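Local coordinates for abietadiene synthase, chloroplastic (Abies grandis, PDB 3S9V), which belongs to the terpene synthase family, as a large, mostly helical plastid enzyme assembled from several domains, at residues Lys607-Ala612 and Leu641-Leu646; Gln85-Asp90 and Val125-Glu130; Asn349-Cys354 and Thr390-Arg395. All blocks are in the same frame, centred on the assembly; numbering follows the deposited sequence.

Interaction 1: residues Lys607-Ala612 and Leu641-Leu646; sequences KVQLEA and LGTVVL
Q609 and T643 are the residues where the two helical segments come closest, with 6.9 Å between Q609 CA and T643 CA. Residues 607-612 lie within helix 599-621, while 641-646 make up the first turns of helix 641-648. At this close approach one pair, Q609 and T643, carries the contact, and the CB atoms of both point toward the other helix.

The link runs from T643 OG1, the donor, to Q609 OE1 at 2.5 Å, a short distance. The hydroxyl lies in the carbonyl plane of the amide, on a lone pair of OE1, at a C=O...donor angle of 123°. Q609 CB already stands 3.4 Å from T643 OG1; CG leaves on the side opposite the backbone N (chi1 -174°), and the bend at chi2 (63°) turns the amide until OE1 faces the hydroxyl. A second bond reaches OE1 from water 1, which donates to it at 2.8 Å and accepts from T643 N at 3.2 Å, an amide of the helix's first turn. The other end of the Q609 amide is held too: NE2 donates to V637 O, which probably fixes which way round the amide sits. T643 OG1 is likewise held twice, since R666 bonds to it through NH1.

V637 belongs to helix 628-638, so Q609 spans the break before helix 641-648, probably the interrupted helix G of the class I terpene synthase fold. Helices pack around the link, with R666 from a loop beside it: L610 and V644 pack on helix 521-541, L641 and V645 on helices 669-693 and 741-757.

Interaction 2: residues Gln85-Asp90 and Val125-Glu130; sequences QNQLKD and VQKGIE
Q87 reaches straight across to K127 and G128, fully extended from the backbone with CG opposite N (chi1 180°) and no bend at chi2. Its amide arrives at the flank of helix 122-136: NE2 lies 3.8 Å from K127 CB, and OE1 is 4.1 Å from K127 CD, so the lysine's aliphatic part runs past the amide. NE2 also comes within 3.5 Å of G128 N, with no hydrogen bond between these two nitrogens. The polar partners of NE2 lie just beyond the segments: it bonds to G91 O and to Q124 O, a carbonyl one turn before G128. Q87, D90, G91 and S92 belong to a Q-x-x-D-G-S-W sequence, consistent with the QW motif of terpene cyclases with alpha-barrel domains, and here the glutamine ties the loop after helix 77-85 to the start of helix 122-136. D90 meets the helix through its backbone instead. Water 2 donates to D90 O at 3.0 Å and to K127 O at 2.9 Å, bridging two carbonyls whose oxygens are 4.4 Å apart. The D90 carboxylate turns off elsewhere, where OD2 bonds to S92 OG, while K127 carries its extended chain out over the exposed surface.

Interaction 3: residues Asn349-Cys354 and Thr390-Arg395; sequences NGEFFC and TERYLR
E351 and R392 meet in a single salt bridge, R392 NH2 to E351 OE2 at 3.1 Å. The bond is far from straight (145°). OE2 accepts on its syn lone pair, the side of OE1, and lies near the edge of the guanidinium but tilted 23° out of its plane. The flat groups are turned 51° against each other, so this is a one-bond contact and not a two-pronged pairing: the next approach, R392 NH1 to E351 OE2, is 3.7 Å. Bends at chi2 of E351 and chi3 of R392 fold the charged ends together.

The packed side is where F352 is buried against I382, E385 and C389 of helix 381-397. R361 makes a salt bridge to E351 OE1, which probably helps fix the carboxylate. On the looser side R392 is exposed. Water 3 donates to E351 OE1 at a short 2.5 Å, but its bond from R392 NH1, at 3.0 Å, is weak.

The pair joins the loop between helices 320-332 and 363-373 to the flank of helix 381-397, a surface salt bridge in the N-terminal domain of the terpene synthase family, an all-helical domain probably of the alpha-barrel kind.

Along the chain the order is interaction 2, then interaction 3, then interaction 1, each closing before the next opens, and no helix is shared. Interactions 1 and 2 lie on opposite sides of the chain's centre, 74 Å between their centres; interaction 3 lies 44 Å from interaction 2 and 43 Å from interaction 1, centre to centre. Interaction 3 belongs to the N-terminal terpene synthase domain and interaction 1 to the metal-binding domain, consistent with the multidomain build of plant diterpene synthases. Each joins parts of the chain 29 to 36 residues apart, so all three are local fastenings within their own helical regions.

Interaction 1: residues Lys607-Ala612 and Leu641-Leu646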
ATOM      1  N   LYS A 607     -24.626  -4.021 -30.266  1.00 22.87           N
ATOM      2  CA  LYS A 607     -24.419  -4.270 -31.690  1.00 21.36           C
ATOM      3  C   LYS A 607     -22.984  -4.725 -31.925  1.00 21.69           C
ATOM      4  O   LYS A 607     -22.748  -5.757 -32.542  1.00 21.75           O
ATOM      5  CB  LYS A 607     -24.694  -2.998 -32.498  1.00 22.32           C
ATOM      6  CG  LYS A 607     -24.270  -3.071 -33.966  1.00 24.90           C
ATOM      7  CD  LYS A 607     -24.453  -1.727 -34.656  1.00 35.62           C
ATOM      8  CE  LYS A 607     -23.854  -1.718 -36.059  1.00 43.08           C
ATOM      9  NZ  LYS A 607     -24.464  -2.756 -36.939  1.00 52.52           N
ATOM     10  N   VAL A 608     -22.026  -3.957 -31.413  1.00 22.82           N
ATOM     11  CA  VAL A 608     -20.614  -4.279 -31.588  1.00 22.02           C
ATOM     12  C   VAL A 608     -20.218  -5.562 -30.865  1.00 20.53           C
ATOM     13  O   VAL A 608     -19.395  -6.333 -31.359  1.00 20.85           O
ATOM     14  CB  VAL A 608     -19.721  -3.106 -31.110  1.00 25.37           C
ATOM     15  CG1 VAL A 608     -18.240  -3.472 -31.225  1.00 16.95           C
ATOM     16  CG2 VAL A 608     -20.021  -1.862 -31.956  1.00 27.86           C
ATOM     17  N   GLN A 609     -20.815  -5.794 -29.701  1.00 17.64           N
ATOM     18  CA  GLN A 609     -20.521  -6.988 -28.919  1.00 17.83           C
ATOM     19  C   GLN A 609     -20.972  -8.258 -29.650  1.00 21.42           C
ATOM     20  O   GLN A 609     -20.220  -9.238 -29.745  1.00 21.14           O
ATOM     21  CB  GLN A 609     -21.222  -6.922 -27.564  1.00 17.16           C
ATOM     22  CG  GLN A 609     -20.844  -8.059 -26.629  1.00 17.30           C
ATOM     23  CD  GLN A 609     -19.368  -8.029 -26.289  1.00 23.62           C
ATOM     24  OE1 GLN A 609     -18.866  -7.030 -25.778  1.00 24.65           O
ATOM     25  NE2 GLN A 609     -18.663  -9.121 -26.574  1.00 20.79           N
ATOM     26  N   LEU A 610     -22.201  -8.238 -30.161  1.00 15.28           N
ATOM     27  CA  LEU A 610     -22.739  -9.395 -30.864  1.00 20.78           C
ATOM     28  C   LEU A 610     -21.955  -9.637 -32.152  1.00 21.37           C
ATOM     29  O   LEU A 610     -21.717 -10.784 -32.540  1.00 19.50           O
ATOM     30  CB  LEU A 610     -24.230  -9.199 -31.153  1.00 16.75           C
ATOM     31  CG  LEU A 610     -25.090  -8.974 -29.897  1.00 17.20           C
ATOM     32  CD1 LEU A 610     -26.543  -8.925 -30.286  1.00 15.25           C
ATOM     33  CD2 LEU A 610     -24.866 -10.082 -28.895  1.00 11.15           C
ATOM     34  N   GLU A 611     -21.547  -8.552 -32.803  1.00 20.26           N
ATOM     35  CA  GLU A 611     -20.760  -8.671 -34.016  1.00 22.59           C
ATOM     36  C   GLU A 611     -19.446  -9.372 -33.683  1.00 21.58           C
ATOM     37  O   GLU A 611     -18.983 -10.210 -34.451  1.00 23.38           O
ATOM     38  CB  GLU A 611     -20.508  -7.291 -34.630  1.00 26.34           C
ATOM     39  CG  GLU A 611     -21.491  -6.953 -35.739  1.00 28.87           C
ATOM     40  CD  GLU A 611     -21.658  -5.460 -35.967  1.00 40.78           C
ATOM     41  OE1 GLU A 611     -20.645  -4.725 -35.953  1.00 39.45           O
ATOM     42  OE2 GLU A 611     -22.815  -5.024 -36.174  1.00 50.55           O
ATOM     43  N   ALA A 612     -18.853  -9.049 -32.534  1.00 17.37           N
ATOM     44  CA  ALA A 612     -17.607  -9.704 -32.144  1.00 21.35           C
ATOM     45  C   ALA A 612     -17.856 -11.203 -31.896  1.00 22.58           C
ATOM     46  O   ALA A 612     -17.049 -12.045 -32.290  1.00 23.03           O
ATOM     47  CB  ALA A 612     -17.022  -9.044 -30.891  1.00 16.80           C
ATOM     48  N   LEU A 641     -15.640  -7.081 -21.710  1.00 24.36           N
ATOM     49  CA  LEU A 641     -15.459  -6.153 -20.597  1.00 20.50           C
ATOM     50  C   LEU A 641     -15.927  -4.751 -20.990  1.00 22.05           C
ATOM     51  O   LEU A 641     -16.509  -4.029 -20.176  1.00 19.95           O
ATOM     52  CB  LEU A 641     -13.994  -6.115 -20.162  1.00 16.60           C
ATOM     53  CG  LEU A 641     -13.441  -7.478 -19.733  1.00 24.03           C
ATOM     54  CD1 LEU A 641     -11.997  -7.325 -19.296  1.00 21.34           C
ATOM     55  CD2 LEU A 641     -14.294  -8.052 -18.605  1.00 19.20           C
ATOM     56  N   GLY A 642     -15.684  -4.372 -22.243  1.00 19.49           N
ATOM     57  CA  GLY A 642     -16.099  -3.058 -22.696  1.00 16.33           C
ATOM     58  C   GLY A 642     -17.599  -2.834 -22.529  1.00 16.23           C
ATOM     59  O   GLY A 642     -18.023  -1.777 -22.067  1.00 15.25           O
ATOM     60  N   THR A 643     -18.392  -3.833 -22.910  1.00 16.64           N
ATOM     61  CA  THR A 643     -19.858  -3.784 -22.835  1.00 18.70           C
ATOM     62  C   THR A 643     -20.352  -3.543 -21.406  1.00 18.45           C
ATOM     63  O   THR A 643     -21.217  -2.687 -21.169  1.00 19.20           O
ATOM     64  CB  THR A 643     -20.462  -5.103 -23.388  1.00 18.33           C
ATOM     65  OG1 THR A 643     -20.212  -5.164 -24.792  1.00 18.80           O
ATOM     66  CG2 THR A 643     -21.975  -5.193 -23.126  1.00 14.37           C
ATOM     67  N   VAL A 644     -19.783  -4.291 -20.465  1.00 12.52           N
ATOM     68  CA  VAL A 644     -20.134  -4.166 -19.064  1.00 16.44           C
ATOM     69  C   VAL A 644     -19.888  -2.728 -18.591  1.00 17.33           C
ATOM     70  O   VAL A 644     -20.730  -2.119 -17.931  1.00 15.35           O
ATOM     71  CB  VAL A 644     -19.289  -5.132 -18.223  1.00 23.44           C
ATOM     72  CG1 VAL A 644     -19.697  -5.038 -16.754  1.00 23.10           C
ATOM     73  CG2 VAL A 644     -19.453  -6.552 -18.760  1.00 15.39           C
ATOM     74  N   VAL A 645     -18.732  -2.184 -18.950  1.00 16.55           N
ATOM     75  CA  VAL A 645     -18.386  -0.822 -18.570  1.00 16.77           C
ATOM     76  C   VAL A 645     -19.297   0.239 -19.185  1.00 19.01           C
ATOM     77  O   VAL A 645     -19.826   1.095 -18.480  1.00 24.12           O
ATOM     78  CB  VAL A 645     -16.930  -0.492 -18.966  1.00 15.87           C
ATOM     79  CG1 VAL A 645     -16.663   0.999 -18.796  1.00 16.53           C
ATOM     80  CG2 VAL A 645     -15.970  -1.297 -18.101  1.00 20.42           C
ATOM     81  N   LEU A 646     -19.480   0.179 -20.497  1.00 17.20           N
ATOM     82  CA  LEU A 646     -20.291   1.169 -21.181  1.00 18.83           C
ATOM     83  C   LEU A 646     -21.744   1.239 -20.710  1.00 19.32           C
ATOM     84  O   LEU A 646     -22.352   2.312 -20.706  1.00 20.40           O
ATOM     85  CB  LEU A 646     -20.209   0.937 -22.686  1.00 13.45           C
ATOM     86  CG  LEU A 646     -18.786   1.163 -23.229  1.00 19.55           C
ATOM     87  CD1 LEU A 646     -18.727   0.840 -24.716  1.00 15.45           C
ATOM     88  CD2 LEU A 646     -18.365   2.605 -22.987  1.00 12.55           C
TER
HETATM   89  O   HOH W   1     -16.673  -5.350 -25.121  1.00 14.82           O

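Interaction 2: residues Gln85-Asp90 and Val125-Glu130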
ATOM      1  N   GLN A  85      10.766  13.659  37.234  1.00 27.79           N
ATOM      2  CA  GLN A  85       9.349  13.329  37.318  1.00 29.36           C
ATOM      3  C   GLN A  85       8.890  12.119  36.505  1.00 28.64           C
ATOM      4  O   GLN A  85       7.773  11.645  36.697  1.00 29.69           O
ATOM      5  CB  GLN A  85       8.527  14.540  36.870  1.00 31.24           C
ATOM      6  CG  GLN A  85       8.917  15.848  37.526  1.00 37.83           C
ATOM      7  CD  GLN A  85       8.297  16.022  38.894  1.00 53.07           C
ATOM      8  OE1 GLN A  85       8.509  15.211  39.795  1.00 53.58           O
ATOM      9  NE2 GLN A  85       7.516  17.088  39.055  1.00 60.70           N
ATOM     10  N   ASN A  86       9.730  11.608  35.611  1.00 29.53           N
ATOM     11  CA  ASN A  86       9.303  10.497  34.760  1.00 28.14           C
ATOM     12  C   ASN A  86       9.994   9.151  34.872  1.00 28.51           C
ATOM     13  O   ASN A  86      10.036   8.385  33.902  1.00 23.99           O
ATOM     14  CB  ASN A  86       9.321  10.950  33.302  1.00 28.33           C
ATOM     15  CG  ASN A  86       8.133  11.820  32.961  1.00 26.41           C
ATOM     16  OD1 ASN A  86       7.056  11.313  32.667  1.00 25.07           O
ATOM     17  ND2 ASN A  86       8.316  13.133  33.025  1.00 24.48           N
ATOM     18  N   GLN A  87      10.533   8.855  36.046  1.00 25.92           N
ATOM     19  CA  GLN A  87      11.173   7.569  36.248  1.00 27.19           C
ATOM     20  C   GLN A  87      10.035   6.569  36.491  1.00 29.51           C
ATOM     21  O   GLN A  87       9.018   6.919  37.085  1.00 30.09           O
ATOM     22  CB  GLN A  87      12.103   7.632  37.461  1.00 25.98           C
ATOM     23  CG  GLN A  87      12.823   6.326  37.764  1.00 30.60           C
ATOM     24  CD  GLN A  87      13.763   6.451  38.939  1.00 30.37           C
ATOM     25  OE1 GLN A  87      13.426   7.060  39.953  1.00 33.21           O
ATOM     26  NE2 GLN A  87      14.948   5.864  38.816  1.00 29.64           N
ATOM     27  N   LEU A  88      10.201   5.335  36.022  1.00 28.85           N
ATOM     28  CA  LEU A  88       9.180   4.306  36.191  1.00 29.02           C
ATOM     29  C   LEU A  88       9.272   3.622  37.557  1.00 29.59           C
ATOM     30  O   LEU A  88      10.245   3.810  38.292  1.00 29.80           O
ATOM     31  CB  LEU A  88       9.299   3.272  35.066  1.00 31.87           C
ATOM     32  CG  LEU A  88       9.233   3.830  33.637  1.00 33.79           C
ATOM     33  CD1 LEU A  88       9.405   2.697  32.639  1.00 32.55           C
ATOM     34  CD2 LEU A  88       7.900   4.537  33.407  1.00 31.75           C
ATOM     35  N   LYS A  89       8.258   2.825  37.888  1.00 30.92           N
ATOM     36  CA  LYS A  89       8.199   2.122  39.174  1.00 32.64           C
ATOM     37  C   LYS A  89       9.355   1.173  39.463  1.00 28.78           C
ATOM     38  O   LYS A  89       9.759   1.024  40.612  1.00 30.23           O
ATOM     39  CB  LYS A  89       6.883   1.348  39.301  1.00 34.59           C
ATOM     40  CG  LYS A  89       5.667   2.236  39.460  1.00 52.20           C
ATOM     41  CD  LYS A  89       4.394   1.422  39.644  1.00 60.77           C
ATOM     42  CE  LYS A  89       3.195   2.335  39.853  1.00 64.56           C
ATOM     43  NZ  LYS A  89       1.935   1.566  40.032  1.00 70.86           N
ATOM     44  N   ASP A  90       9.880   0.523  38.434  1.00 25.34           N
ATOM     45  CA  ASP A  90      10.985  -0.406  38.633  1.00 24.82           C
ATOM     46  C   ASP A  90      12.340   0.312  38.685  1.00 25.17           C
ATOM     47  O   ASP A  90      13.383  -0.323  38.812  1.00 27.67           O
ATOM     48  CB  ASP A  90      10.987  -1.471  37.531  1.00 25.20           C
ATOM     49  CG  ASP A  90      11.205  -0.884  36.135  1.00 35.78           C
ATOM     50  OD1 ASP A  90      11.203  -1.666  35.157  1.00 34.02           O
ATOM     51  OD2 ASP A  90      11.379   0.350  36.011  1.00 33.80           O
ATOM     52  N   VAL A 125      18.581   8.384  41.196  1.00 24.10           N
ATOM     53  CA  VAL A 125      19.818   7.811  40.698  1.00 24.23           C
ATOM     54  C   VAL A 125      20.033   6.443  41.324  1.00 28.88           C
ATOM     55  O   VAL A 125      20.403   5.497  40.635  1.00 29.22           O
ATOM     56  CB  VAL A 125      21.028   8.715  41.000  1.00 21.26           C
ATOM     57  CG1 VAL A 125      22.318   7.955  40.749  1.00 20.50           C
ATOM     58  CG2 VAL A 125      20.983   9.946  40.114  1.00 13.65           C
ATOM     59  N   GLN A 126      19.785   6.331  42.628  1.00 31.68           N
ATOM     60  CA  GLN A 126      19.962   5.049  43.309  1.00 34.10           C
ATOM     61  C   GLN A 126      19.007   3.975  42.769  1.00 32.06           C
ATOM     62  O   GLN A 126      19.425   2.838  42.521  1.00 30.63           O
ATOM     63  CB  GLN A 126      19.777   5.211  44.822  1.00 35.02           C
ATOM     64  CG  GLN A 126      20.132   3.959  45.625  1.00 39.00           C
ATOM     65  CD  GLN A 126      21.439   3.316  45.163  1.00 46.99           C
ATOM     66  OE1 GLN A 126      22.411   4.008  44.841  1.00 46.11           O
ATOM     67  NE2 GLN A 126      21.469   1.988  45.139  1.00 40.14           N
ATOM     68  N   LYS A 127      17.732   4.328  42.595  1.00 27.48           N
ATOM     69  CA  LYS A 127      16.760   3.375  42.058  1.00 31.74           C
ATOM     70  C   LYS A 127      17.141   2.982  40.625  1.00 29.07           C
ATOM     71  O   LYS A 127      16.923   1.843  40.202  1.00 25.73           O
ATOM     72  CB  LYS A 127      15.351   3.973  42.049  1.00 33.10           C
ATOM     73  CG  LYS A 127      14.689   4.047  43.401  1.00 42.00           C
ATOM     74  CD  LYS A 127      13.321   4.693  43.287  1.00 53.42           C
ATOM     75  CE  LYS A 127      12.645   4.780  44.644  1.00 61.22           C
ATOM     76  NZ  LYS A 127      11.287   5.384  44.544  1.00 69.17           N
ATOM     77  N   GLY A 128      17.696   3.939  39.883  1.00 25.11           N
ATOM     78  CA  GLY A 128      18.101   3.676  38.515  1.00 20.94           C
ATOM     79  C   GLY A 128      19.262   2.706  38.493  1.00 19.85           C
ATOM     80  O   GLY A 128      19.294   1.781  37.682  1.00 19.26           O
ATOM     81  N   ILE A 129      20.214   2.914  39.396  1.00 22.12           N
ATOM     82  CA  ILE A 129      21.381   2.046  39.489  1.00 24.47           C
ATOM     83  C   ILE A 129      20.944   0.612  39.748  1.00 22.48           C
ATOM     84  O   ILE A 129      21.431  -0.322  39.103  1.00 19.07           O
ATOM     85  CB  ILE A 129      22.341   2.501  40.617  1.00 27.17           C
ATOM     86  CG1 ILE A 129      23.117   3.738  40.163  1.00 29.47           C
ATOM     87  CG2 ILE A 129      23.319   1.382  40.968  1.00 29.39           C
ATOM     88  CD1 ILE A 129      24.126   4.232  41.175  1.00 33.03           C
ATOM     89  N   GLU A 130      20.012   0.448  40.681  1.00 24.22           N
ATOM     90  CA  GLU A 130      19.508  -0.875  41.028  1.00 23.52           C
ATOM     91  C   GLU A 130      18.813  -1.517  39.843  1.00 24.07           C
ATOM     92  O   GLU A 130      19.017  -2.700  39.570  1.00 25.64           O
ATOM     93  CB  GLU A 130      18.555  -0.778  42.217  1.00 26.16           C
ATOM     94  CG  GLU A 130      19.160   0.002  43.377  1.00 34.87           C
ATOM     95  CD  GLU A 130      18.283   0.026  44.613  1.00 36.91           C
ATOM     96  OE1 GLU A 130      17.041   0.016  44.472  1.00 39.15           O
ATOM     97  OE2 GLU A 130      18.843   0.073  45.729  1.00 42.70           O
TER
HETATM   98  O   HOH W   2      14.869   0.160  41.369  1.00 29.17           O

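Interaction 3: residues Asn349-Cys354 and Thr390-Arg395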
ATOM      1  N   ASN A 349      24.879  -2.612  -9.052  1.00 42.32           N
ATOM      2  CA  ASN A 349      24.427  -3.945  -9.436  1.00 43.78           C
ATOM      3  C   ASN A 349      22.921  -4.152  -9.489  1.00 44.87           C
ATOM      4  O   ASN A 349      22.457  -5.266  -9.733  1.00 47.21           O
ATOM      5  CB  ASN A 349      25.036  -4.987  -8.498  1.00 47.41           C
ATOM      6  CG  ASN A 349      26.551  -4.997  -8.544  1.00 53.30           C
ATOM      7  OD1 ASN A 349      27.150  -5.292  -9.580  1.00 59.37           O
ATOM      8  ND2 ASN A 349      27.179  -4.674  -7.419  1.00 53.16           N
ATOM      9  N   GLY A 350      22.151  -3.098  -9.249  1.00 43.06           N
ATOM     10  CA  GLY A 350      20.709  -3.244  -9.302  1.00 38.89           C
ATOM     11  C   GLY A 350      20.022  -3.597  -7.993  1.00 35.53           C
ATOM     12  O   GLY A 350      18.836  -3.935  -7.988  1.00 35.44           O
ATOM     13  N   GLU A 351      20.758  -3.549  -6.887  1.00 32.84           N
ATOM     14  CA  GLU A 351      20.172  -3.834  -5.582  1.00 29.41           C
ATOM     15  C   GLU A 351      19.786  -2.499  -4.972  1.00 24.86           C
ATOM     16  O   GLU A 351      20.477  -1.506  -5.173  1.00 23.20           O
ATOM     17  CB  GLU A 351      21.177  -4.541  -4.673  1.00 32.81           C
ATOM     18  CG  GLU A 351      21.459  -5.966  -5.079  1.00 42.04           C
ATOM     19  CD  GLU A 351      20.184  -6.767  -5.244  1.00 51.54           C
ATOM     20  OE1 GLU A 351      19.396  -6.834  -4.275  1.00 50.20           O
ATOM     21  OE2 GLU A 351      19.971  -7.326  -6.343  1.00 58.25           O
ATOM     22  N   PHE A 352      18.676  -2.465  -4.248  1.00 23.18           N
ATOM     23  CA  PHE A 352      18.239  -1.223  -3.621  1.00 21.41           C
ATOM     24  C   PHE A 352      18.384  -1.295  -2.110  1.00 23.27           C
ATOM     25  O   PHE A 352      18.097  -2.328  -1.500  1.00 23.30           O
ATOM     26  CB  PHE A 352      16.787  -0.915  -3.977  1.00 21.22           C
ATOM     27  CG  PHE A 352      16.576  -0.611  -5.424  1.00 22.83           C
ATOM     28  CD1 PHE A 352      16.659  -1.620  -6.376  1.00 15.28           C
ATOM     29  CD2 PHE A 352      16.303   0.690  -5.837  1.00 12.22           C
ATOM     30  CE1 PHE A 352      16.469  -1.339  -7.718  1.00 17.50           C
ATOM     31  CE2 PHE A 352      16.113   0.985  -7.173  1.00 15.73           C
ATOM     32  CZ  PHE A 352      16.195  -0.032  -8.119  1.00 24.21           C
ATOM     33  N   PHE A 353      18.828  -0.189  -1.517  1.00 16.12           N
ATOM     34  CA  PHE A 353      19.025  -0.109  -0.081  1.00 17.73           C
ATOM     35  C   PHE A 353      18.310   1.132   0.466  1.00 18.23           C
ATOM     36  O   PHE A 353      17.947   2.025  -0.297  1.00 16.44           O
ATOM     37  CB  PHE A 353      20.529  -0.088   0.208  1.00 21.08           C
ATOM     38  CG  PHE A 353      21.249  -1.323  -0.286  1.00 13.99           C
ATOM     39  CD1 PHE A 353      21.260  -2.490   0.473  1.00 14.72           C
ATOM     40  CD2 PHE A 353      21.867  -1.331  -1.530  1.00 18.25           C
ATOM     41  CE1 PHE A 353      21.876  -3.651  -0.002  1.00 19.81           C
ATOM     42  CE2 PHE A 353      22.487  -2.486  -2.020  1.00 23.74           C
ATOM     43  CZ  PHE A 353      22.491  -3.648  -1.252  1.00 28.70           C
ATOM     44  N   CYS A 354      18.094   1.176   1.777  1.00 15.80           N
ATOM     45  CA  CYS A 354      17.375   2.279   2.398  1.00 20.00           C
ATOM     46  C   CYS A 354      18.097   3.630   2.332  1.00 23.10           C
ATOM     47  O   CYS A 354      17.456   4.686   2.323  1.00 25.46           O
ATOM     48  CB  CYS A 354      17.036   1.921   3.851  1.00 22.96           C
ATOM     49  SG  CYS A 354      15.657   2.867   4.567  0.50 27.58           S
ATOM     50  N   THR A 390      13.262  -6.312  -4.824  1.00 22.74           N
ATOM     51  CA  THR A 390      12.383  -6.475  -3.676  1.00 23.14           C
ATOM     52  C   THR A 390      11.736  -7.854  -3.636  1.00 25.08           C
ATOM     53  O   THR A 390      11.582  -8.431  -2.563  1.00 26.51           O
ATOM     54  CB  THR A 390      11.281  -5.372  -3.620  1.00 20.03           C
ATOM     55  OG1 THR A 390      10.513  -5.366  -4.833  1.00 21.86           O
ATOM     56  CG2 THR A 390      11.912  -4.008  -3.398  1.00 17.85           C
ATOM     57  N   GLU A 391      11.370  -8.391  -4.794  1.00 24.23           N
ATOM     58  CA  GLU A 391      10.762  -9.716  -4.825  1.00 29.64           C
ATOM     59  C   GLU A 391      11.723 -10.777  -4.306  1.00 30.53           C
ATOM     60  O   GLU A 391      11.354 -11.588  -3.457  1.00 29.39           O
ATOM     61  CB  GLU A 391      10.311 -10.086  -6.240  1.00 29.47           C
ATOM     62  CG  GLU A 391       8.852  -9.763  -6.518  1.00 43.73           C
ATOM     63  CD  GLU A 391       8.336 -10.424  -7.785  1.00 54.44           C
ATOM     64  OE1 GLU A 391       8.748 -10.006  -8.889  1.00 54.31           O
ATOM     65  OE2 GLU A 391       7.523 -11.371  -7.673  1.00 58.87           O
ATOM     66  N   ARG A 392      12.954 -10.776  -4.808  1.00 31.64           N
ATOM     67  CA  ARG A 392      13.931 -11.761  -4.354  1.00 32.75           C
ATOM     68  C   ARG A 392      14.219 -11.604  -2.866  1.00 32.03           C
ATOM     69  O   ARG A 392      14.379 -12.589  -2.142  1.00 33.46           O
ATOM     70  CB  ARG A 392      15.228 -11.648  -5.163  1.00 37.44           C
ATOM     71  CG  ARG A 392      15.106 -12.240  -6.562  1.00 41.74           C
ATOM     72  CD  ARG A 392      16.417 -12.245  -7.340  1.00 53.47           C
ATOM     73  NE  ARG A 392      16.775 -10.937  -7.885  1.00 55.90           N
ATOM     74  CZ  ARG A 392      17.345  -9.959  -7.187  1.00 57.26           C
ATOM     75  NH1 ARG A 392      17.629 -10.139  -5.902  1.00 53.12           N
ATOM     76  NH2 ARG A 392      17.631  -8.804  -7.777  1.00 49.70           N
ATOM     77  N   TYR A 393      14.260 -10.363  -2.401  1.00 29.60           N
ATOM     78  CA  TYR A 393      14.535 -10.111  -1.000  1.00 30.16           C
ATOM     79  C   TYR A 393      13.368 -10.460  -0.072  1.00 30.06           C
ATOM     80  O   TYR A 393      13.579 -11.005   1.010  1.00 25.49           O
ATOM     81  CB  TYR A 393      14.937  -8.650  -0.809  1.00 26.17           C
ATOM     82  CG  TYR A 393      15.158  -8.265   0.631  1.00 20.00           C
ATOM     83  CD1 TYR A 393      14.078  -7.983   1.470  1.00 20.91           C
ATOM     84  CD2 TYR A 393      16.445  -8.192   1.162  1.00 21.57           C
ATOM     85  CE1 TYR A 393      14.270  -7.639   2.798  1.00 19.38           C
ATOM     86  CE2 TYR A 393      16.652  -7.848   2.496  1.00 24.00           C
ATOM     87  CZ  TYR A 393      15.559  -7.572   3.306  1.00 24.79           C
ATOM     88  OH  TYR A 393      15.751  -7.222   4.621  1.00 35.35           O
ATOM     89  N   LEU A 394      12.142 -10.143  -0.480  1.00 29.69           N
ATOM     90  CA  LEU A 394      10.989 -10.448   0.361  1.00 30.86           C
ATOM     91  C   LEU A 394      10.747 -11.948   0.453  1.00 32.44           C
ATOM     92  O   LEU A 394      10.395 -12.454   1.519  1.00 28.25           O
ATOM     93  CB  LEU A 394       9.727  -9.744  -0.155  1.00 24.42           C
ATOM     94  CG  LEU A 394       9.680  -8.228   0.067  1.00 22.41           C
ATOM     95  CD1 LEU A 394       8.418  -7.667  -0.550  1.00 19.37           C
ATOM     96  CD2 LEU A 394       9.733  -7.912   1.559  1.00 20.67           C
ATOM     97  N   ARG A 395      10.944 -12.654  -0.659  1.00 33.99           N
ATOM     98  CA  ARG A 395      10.746 -14.101  -0.685  1.00 39.10           C
ATOM     99  C   ARG A 395      11.808 -14.822   0.121  1.00 43.82           C
ATOM    100  O   ARG A 395      11.532 -15.844   0.754  1.00 45.32           O
ATOM    101  CB  ARG A 395      10.735 -14.628  -2.123  1.00 34.93           C
ATOM    102  CG  ARG A 395       9.453 -14.286  -2.856  1.00 33.68           C
ATOM    103  CD  ARG A 395       9.383 -14.902  -4.234  1.00 40.50           C
ATOM    104  NE  ARG A 395       8.135 -14.538  -4.906  1.00 50.09           N
ATOM    105  CZ  ARG A 395       6.919 -14.897  -4.494  1.00 49.27           C
ATOM    106  NH1 ARG A 395       6.766 -15.640  -3.404  1.00 44.68           N
ATOM    107  NH2 ARG A 395       5.848 -14.505  -5.172  1.00 48.43           N
TER
HETATM  108  O   HOH W   3      17.538  -8.284  -3.534  1.00 32.53           O